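PDB 4BJQ: penicillin binding protein transpeptidase domain protein from Escherichia coli, which belongs to the penicillin-binding proteins of the bacterial cell envelope, present here as a small alpha/beta fragment paired with a second copy. Local coordinates for residues D62-K65 and G71-L74. Numbering follows the deposited sequence.
Sequences DYIK and GIHL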
loop_
_atom_site.group_PDB
_atom_site.type_symbol
_atom_site.label_atom_id
_atom_site.label_comp_id
_atom_site.label_asym_id
_atom_site.label_seq_id
_atom_site.Cartn_x
_atom_site.Cartn_y
_atom_site.Cartn_z
ATOM N N ASP A 62 19.272 6.935 2.975
ATOM C CA ASP A 62 18.524 8.066 2.427
ATOM C C ASP A 62 17.625 7.616 1.277
ATOM O O ASP A 62 16.467 7.984 1.227
ATOM C CB ASP A 62 19.463 9.163 1.915
ATOM C CG ASP A 62 20.291 9.805 3.013
ATOM O OD1 ASP A 62 20.280 9.321 4.162
ATOM O OD2 ASP A 62 20.982 10.808 2.717
ATOM N N TYR A 63 18.173 6.817 0.357
ATOM C CA TYR A 63 17.394 6.260 -0.763
ATOM C C TYR A 63 16.134 5.543 -0.247
ATOM O O TYR A 63 15.033 5.765 -0.761
ATOM C CB TYR A 63 18.253 5.302 -1.611
ATOM C CG TYR A 63 17.486 4.576 -2.704
ATOM C CD1 TYR A 63 17.277 5.172 -3.947
ATOM C CD2 TYR A 63 16.966 3.293 -2.494
ATOM C CE1 TYR A 63 16.578 4.517 -4.957
ATOM C CE2 TYR A 63 16.260 2.629 -3.499
ATOM C CZ TYR A 63 16.070 3.251 -4.727
ATOM O OH TYR A 63 15.375 2.615 -5.733
ATOM N N ILE A 64 16.309 4.708 0.772
ATOM C CA ILE A 64 15.200 3.959 1.371
ATOM C C ILE A 64 14.197 4.882 2.058
ATOM O O ILE A 64 12.995 4.707 1.901
ATOM C CB ILE A 64 15.716 2.848 2.311
ATOM C CG1 ILE A 64 16.279 1.703 1.464
ATOM C CG2 ILE A 64 14.599 2.326 3.245
ATOM C CD1 ILE A 64 17.301 0.878 2.156
ATOM N N LYS A 65 14.688 5.884 2.781
ATOM C CA LYS A 65 13.811 6.877 3.393
ATOM C C LYS A 65 12.906 7.564 2.368
ATOM O O LYS A 65 11.706 7.706 2.595
ATOM C CB LYS A 65 14.615 7.930 4.152
ATOM C CG LYS A 65 13.787 8.673 5.228
ATOM C CD LYS A 65 14.098 10.174 5.197
ATOM C CE LYS A 65 14.362 10.747 6.598
ATOM N NZ LYS A 65 13.197 10.651 7.535
ATOM N N GLY A 71 5.208 2.027 7.334
ATOM C CA GLY A 71 5.784 1.116 8.318
ATOM C C GLY A 71 7.286 0.961 8.270
ATOM O O GLY A 71 7.855 0.189 9.043
ATOM N N ILE A 72 7.947 1.676 7.369
ATOM C CA ILE A 72 9.401 1.575 7.264
ATOM C C ILE A 72 10.035 2.731 8.009
ATOM O O ILE A 72 9.647 3.869 7.828
ATOM C CB ILE A 72 9.890 1.497 5.791
ATOM C CG1 ILE A 72 9.354 0.229 5.121
ATOM C CG2 ILE A 72 11.437 1.542 5.705
ATOM C CD1 ILE A 72 9.733 -1.064 5.837
ATOM N N HIS A 73 10.997 2.425 8.867
ATOM C CA HIS A 73 11.632 3.443 9.691
ATOM C C HIS A 73 13.133 3.229 9.781
ATOM O O HIS A 73 13.640 2.111 9.579
ATOM C CB HIS A 73 11.054 3.423 11.111
ATOM C CG HIS A 73 9.570 3.601 11.166
ATOM N ND1 HIS A 73 8.975 4.834 11.323
ATOM C CD2 HIS A 73 8.559 2.701 11.093
ATOM C CE1 HIS A 73 7.663 4.691 11.334
ATOM N NE2 HIS A 73 7.386 3.407 11.197
ATOM N N LEU A 74 13.821 4.308 10.127
ATOM C CA LEU A 74 15.261 4.314 10.302
ATOM C C LEU A 74 15.598 4.882 11.671
ATOM O O LEU A 74 14.888 5.765 12.173
ATOM C CB LEU A 74 15.916 5.199 9.237
ATOM C CG LEU A 74 15.955 4.835 7.754
ATOM C CD1 LEU A 74 14.599 4.981 7.061
ATOM C CD2 LEU A 74 16.958 5.762 7.107
#
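Both isoleucines at this contact hold CG2 anti to the backbone N (chi1 -74° in Ile-64 and -63° in Ile-72), which brings the two branch methyls together between helix and strand. Ile-64 CG2 and Ile-72 CG2 meet at 4.1 Å, a methyl-to-methyl contact with the two branches meeting at a slant. Leu-74, two residues further along the strand and on the same face, sets CG anti to its carbonyl carbon (chi1 -69°) and sends CD1 to the base of Lys-65, 4.1 Å from CB. The same methyl lies 4.2 Å from Lys-65 CG; CD1 does the touching, against the aliphatic root of the lysine, with Leu-74 CD2 slightly further off, 4.4 Å from Lys-65 CB. No hydrogen bond joins the segments, and the closest pair of alpha carbons, Lys-65 CA and His-73 CA, is 7.5 Å apart. A helix and the next strand, joined by a short loop, thus pack through apolar side-chain groups, helix 58-66 lying against one face of strand 72-76. Ile-64 is buried, whereas Lys-65 marks the exposed margin. Helix 19-30 closes another side of this apolar layer, placing Leu-26 on Ile-64 and Trp-23 on Ile-72. The second subunit pairs a strand antiparallel with residues 72-74, continuing the sheet across the dimer interface, and its Ile-4 packs on Ile-64.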